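Local coordinates for protein serine acetyltransferase 1, putative (Entamoeba histolytica, PDB 7BW9) that probably catalyses transfer of an acetyl group from acetyl-CoA to serine in cysteine biosynthesis, and is captured here with cysteine bound, at residues Gly169-Asn174 against Thr189-Asn194; Gly219-Pro224 against Leu239-Ile244. All blocks are in the same frame, centred on the assembly; numbering follows the deposited sequence.

Interaction 1. Residues Gly169-Asn174 against Thr189-Asn194; sequences GTSIGN and TAVIGN
The carboxamides of Asn174 and Asn194 lie one over the other, their planes 10° apart, so that a face of each amide covers a face of the other. ND2 of Asn174 sits 3.4 Å from OD1 of Asn194, but the angle is too poor for a hydrogen bond. OD1 of Asn194 instead accepts a hydrogen bond from the backbone N of Asn174 at 3.0 Å, the donor lying somewhat out of the amide plane. The two side chains reach this stack by different rotations: CG of Asn194 lies beside its backbone N (chi1 -54°), whereas CG of Asn174 is wedged between N and the carbonyl carbon (chi1 58°). A water donates to both Asn174 O and Gly193 O and closes the same end of the contact.

Upstream, the chains run parallel in exact register. Ser171 N gives a nearly straight bond to Ala190 O (3.1 Å), Ser171 O receives Ile192 N at 2.8 Å, and Ile192 O receives Gly173 N at 2.8 Å. A second water also donates to Ile192 O, so two donors hold that carbonyl. On one face Ile172 and Ile192 lie side by side with matching rotamers, CG1 of Ile172 resting 3.9 Å from CD1 of Ile192. Helix 128-144 meets Ile172 through Met133 and Gln136, while Ile192 leans on Phe176 and Ile186. Ser171 and Val191 occupy the other face. Parallel, in-register coils with an aliphatic ladder on one face, here Ile172 beside Ile192, are characteristic of the left-handed beta-helix built from hexapeptide repeats.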
# COMPACT_ATOMS: atom_id res chain seq x y z
N GLY A 169 -5.02 -19.18 3.63
CA GLY A 169 -6.02 -20.23 3.49
C GLY A 169 -6.88 -20.14 2.26
O GLY A 169 -7.51 -21.13 1.88
N THR A 170 -6.92 -18.98 1.60
CA THR A 170 -7.76 -18.82 0.42
C THR A 170 -7.46 -19.89 -0.63
O THR A 170 -6.30 -20.19 -0.91
CB THR A 170 -7.55 -17.43 -0.18
OG1 THR A 170 -7.79 -16.44 0.83
CG2 THR A 170 -8.49 -17.19 -1.33
N SER A 171 -8.51 -20.48 -1.20
CA SER A 171 -8.42 -21.46 -2.27
C SER A 171 -8.71 -20.78 -3.61
O SER A 171 -9.80 -20.23 -3.80
CB SER A 171 -9.41 -22.60 -2.04
OG SER A 171 -9.33 -23.55 -3.08
N ILE A 172 -7.75 -20.82 -4.53
CA ILE A 172 -7.82 -20.05 -5.76
C ILE A 172 -7.50 -20.95 -6.95
O ILE A 172 -6.43 -21.57 -6.99
CB ILE A 172 -6.86 -18.85 -5.73
CG1 ILE A 172 -7.22 -17.94 -4.56
CG2 ILE A 172 -6.88 -18.11 -7.09
CD1 ILE A 172 -6.28 -16.75 -4.36
N GLY A 173 -8.40 -20.99 -7.93
CA GLY A 173 -8.19 -21.76 -9.13
C GLY A 173 -7.23 -21.09 -10.10
O GLY A 173 -6.54 -20.12 -9.78
N ASN A 174 -7.22 -21.61 -11.32
CA ASN A 174 -6.19 -21.21 -12.27
C ASN A 174 -6.63 -20.00 -13.10
O ASN A 174 -7.81 -19.63 -13.15
CB ASN A 174 -5.80 -22.39 -13.17
CG ASN A 174 -6.97 -22.97 -13.94
OD1 ASN A 174 -7.58 -22.30 -14.78
ND2 ASN A 174 -7.25 -24.24 -13.70
N THR A 189 -11.40 -18.26 4.28
CA THR A 189 -12.20 -19.39 3.83
C THR A 189 -12.82 -19.15 2.46
O THR A 189 -13.63 -19.96 2.01
CB THR A 189 -13.27 -19.72 4.86
OG1 THR A 189 -14.28 -18.69 4.84
CG2 THR A 189 -12.64 -19.81 6.26
N ALA A 190 -12.43 -18.08 1.77
CA ALA A 190 -12.97 -17.82 0.45
C ALA A 190 -12.43 -18.81 -0.56
O ALA A 190 -11.32 -19.34 -0.43
CB ALA A 190 -12.65 -16.39 0.01
N VAL A 191 -13.23 -19.04 -1.60
CA VAL A 191 -12.91 -19.96 -2.69
C VAL A 191 -13.17 -19.24 -4.00
O VAL A 191 -14.24 -18.66 -4.20
CB VAL A 191 -13.75 -21.26 -2.61
CG1 VAL A 191 -13.44 -22.16 -3.80
CG2 VAL A 191 -13.49 -21.99 -1.29
N ILE A 192 -12.21 -19.31 -4.91
CA ILE A 192 -12.27 -18.62 -6.19
C ILE A 192 -12.04 -19.65 -7.28
O ILE A 192 -11.08 -20.42 -7.20
CB ILE A 192 -11.20 -17.51 -6.28
CG1 ILE A 192 -11.49 -16.38 -5.27
CG2 ILE A 192 -11.10 -16.98 -7.71
CD1 ILE A 192 -10.24 -15.50 -5.01
N GLY A 193 -12.92 -19.65 -8.29
CA GLY A 193 -12.81 -20.58 -9.40
C GLY A 193 -11.76 -20.17 -10.42
O GLY A 193 -10.79 -19.48 -10.11
N ASN A 194 -11.97 -20.60 -11.67
CA ASN A 194 -11.01 -20.39 -12.75
C ASN A 194 -11.39 -19.17 -13.59
O ASN A 194 -12.56 -18.82 -13.72
CB ASN A 194 -10.92 -21.62 -13.66
CG ASN A 194 -10.62 -22.91 -12.89
OD1 ASN A 194 -9.84 -22.91 -11.94
ND2 ASN A 194 -11.26 -24.00 -13.29
O HOH W 1 -10.42 -21.50 1.49
O HOH W 2 -10.62 -22.97 -6.17
O HOH W 3 -9.18 -17.55 -11.43

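Interaction 2. Residues Gly219-Pro224 against Leu239-Ile244; sequences GNKRHP and LGNITI. With CYS (cysteine), chain E.
Lys221 wraps its side chain around OD1 of Asn241, a residue that centres an inverse gamma turn in the left-handed beta-helical domain. With CG anti to the backbone N (chi1 171°), the chain leaves CB, 3.8 Å from Asn241 OD1, and brings CG closer to that same oxygen. Bends at chi2 and chi4 carry CD and CE around it at longer range, until NZ returns to bond Asn241 OD1 at 3.0 Å. The ammonium also bonds His223 O at 2.8 Å, in the carbonyl plane, and so ties the turn to the loop that carries the ligand-binding residues. Nearby, Gly240 O lies 3.4 Å from both CG and CD of Pro224, and CB of Pro224 packs on CG1 of Ile242.

The side chains of Arg222 and His223 leave their backbone on the side away from segment 239-244, and their ends reach the bound cysteine. CE1 of His223 lies over one face of the Arg222 guanidinium, off centre. NH1 of Arg222 donates to a lone pair of Asn220 OD1, which lies only 3° out of the guanidinium plane, and this helps fix the group's rotation. NH2 also forms a salt bridge with Glu188, and His223 ND1 has Thr189 as its partner. Asp114 and Asp179 of the second subunit also hydrogen-bond the ligand. The guanidinium takes the cysteine carboxylate side-on: Arg222 NE bonds OXT at 2.8 Å, and Arg222 NH2 bonds O at 2.8 Å.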
# COMPACT_ATOMS: atom_id res chain seq x y z
N GLY A 219 -14.25 -25.35 11.05
CA GLY A 219 -14.64 -25.70 9.67
C GLY A 219 -15.68 -24.76 9.09
O GLY A 219 -16.31 -25.10 8.11
N ASN A 220 -15.80 -23.57 9.66
CA ASN A 220 -16.79 -22.57 9.20
C ASN A 220 -16.47 -22.04 7.80
O ASN A 220 -15.31 -22.07 7.38
CB ASN A 220 -16.77 -21.34 10.11
CG ASN A 220 -15.49 -20.54 9.98
OD1 ASN A 220 -15.37 -19.69 9.11
ND2 ASN A 220 -14.51 -20.82 10.82
N LYS A 221 -17.50 -21.59 7.09
CA LYS A 221 -17.26 -20.87 5.82
C LYS A 221 -17.89 -19.49 6.05
O LYS A 221 -19.10 -19.41 6.15
CB LYS A 221 -17.78 -21.64 4.60
CG LYS A 221 -17.74 -20.84 3.32
CD LYS A 221 -16.98 -21.47 2.19
CE LYS A 221 -17.00 -20.62 0.94
NZ LYS A 221 -18.21 -19.77 0.88
N ARG A 222 -17.06 -18.47 6.20
CA ARG A 222 -17.57 -17.14 6.52
C ARG A 222 -17.24 -16.12 5.44
O ARG A 222 -17.59 -14.95 5.59
CB ARG A 222 -17.02 -16.68 7.88
CG ARG A 222 -15.47 -16.63 7.94
CD ARG A 222 -14.96 -16.36 9.36
NE ARG A 222 -13.56 -15.94 9.40
CZ ARG A 222 -12.51 -16.76 9.38
NH1 ARG A 222 -12.68 -18.08 9.34
NH2 ARG A 222 -11.27 -16.26 9.41
N HIS A 223 -16.58 -16.53 4.37
CA HIS A 223 -16.16 -15.70 3.26
C HIS A 223 -16.78 -16.28 2.00
O HIS A 223 -17.23 -17.43 2.01
CB HIS A 223 -14.63 -15.68 3.13
CG HIS A 223 -13.93 -15.18 4.35
ND1 HIS A 223 -13.19 -16.00 5.18
CD2 HIS A 223 -13.86 -13.94 4.90
CE1 HIS A 223 -12.70 -15.30 6.18
NE2 HIS A 223 -13.08 -14.04 6.04
N PRO A 224 -16.82 -15.53 0.91
CA PRO A 224 -17.54 -15.99 -0.28
C PRO A 224 -16.81 -17.08 -1.05
O PRO A 224 -15.58 -17.19 -1.04
CB PRO A 224 -17.67 -14.73 -1.14
CG PRO A 224 -17.49 -13.60 -0.19
CD PRO A 224 -16.50 -14.10 0.81
N LEU A 239 -19.61 -9.94 0.69
CA LEU A 239 -19.46 -10.24 2.11
C LEU A 239 -20.30 -11.43 2.55
O LEU A 239 -21.48 -11.55 2.20
CB LEU A 239 -19.85 -9.02 2.96
CG LEU A 239 -19.07 -7.73 2.67
CD1 LEU A 239 -19.43 -6.66 3.69
CD2 LEU A 239 -17.55 -7.99 2.66
N GLY A 240 -19.69 -12.29 3.36
CA GLY A 240 -20.38 -13.37 4.03
C GLY A 240 -20.16 -14.70 3.35
O GLY A 240 -19.49 -14.82 2.31
N ASN A 241 -20.75 -15.73 3.95
CA ASN A 241 -20.76 -17.08 3.37
C ASN A 241 -21.86 -17.19 2.32
O ASN A 241 -22.91 -17.80 2.51
CB ASN A 241 -20.93 -18.13 4.44
CG ASN A 241 -21.05 -19.54 3.86
OD1 ASN A 241 -20.61 -19.83 2.74
ND2 ASN A 241 -21.65 -20.42 4.63
N ILE A 242 -21.58 -16.57 1.18
CA ILE A 242 -22.49 -16.57 0.05
C ILE A 242 -21.74 -17.15 -1.13
O ILE A 242 -20.51 -17.24 -1.13
CB ILE A 242 -23.02 -15.16 -0.26
CG1 ILE A 242 -21.86 -14.24 -0.64
CG2 ILE A 242 -23.81 -14.62 0.93
CD1 ILE A 242 -22.24 -12.77 -0.74
N THR A 243 -22.49 -17.52 -2.16
CA THR A 243 -21.94 -18.11 -3.36
C THR A 243 -22.28 -17.22 -4.54
O THR A 243 -23.42 -16.75 -4.67
CB THR A 243 -22.49 -19.53 -3.58
OG1 THR A 243 -22.00 -20.39 -2.55
CG2 THR A 243 -22.05 -20.07 -4.92
N ILE A 244 -21.29 -16.97 -5.39
CA ILE A 244 -21.45 -16.23 -6.63
C ILE A 244 -21.25 -17.22 -7.76
O ILE A 244 -20.16 -17.79 -7.91
CB ILE A 244 -20.46 -15.06 -6.75
CG1 ILE A 244 -20.59 -14.09 -5.57
CG2 ILE A 244 -20.61 -14.35 -8.10
CD1 ILE A 244 -21.98 -13.68 -5.27
N CYS E . -10.40 -11.05 9.21
CA CYS E . -11.86 -11.26 9.37
C CYS E . -12.18 -12.76 9.25
O CYS E . -11.25 -13.53 9.03
CB CYS E . -12.67 -10.45 8.37
SG CYS E . -12.33 -10.85 6.63
OXT CYS E . -13.32 -13.12 9.39

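In the fold
Both contacts join neighbouring coils along the same parallel sheet, in which strands 171-172, 191-192, 225-226 and 243-244 follow one another. Interaction 1 is partly buried, a regular ladder of backbone bonds near the helical part of the chain. Interaction 2, its centre about 12 Å from that of interaction 1, is more buried though edged by the exposed Asn241; segment 219-224 has no regular strand, and side-chain bonds and proline packing replace the ladder. The two meet directly, for Val191 N probably hydrogen-bonds Pro224 O. Segment 189-194 thus touches, from the preceding coil of this sheet, the loop that with the second subunit holds cysteine.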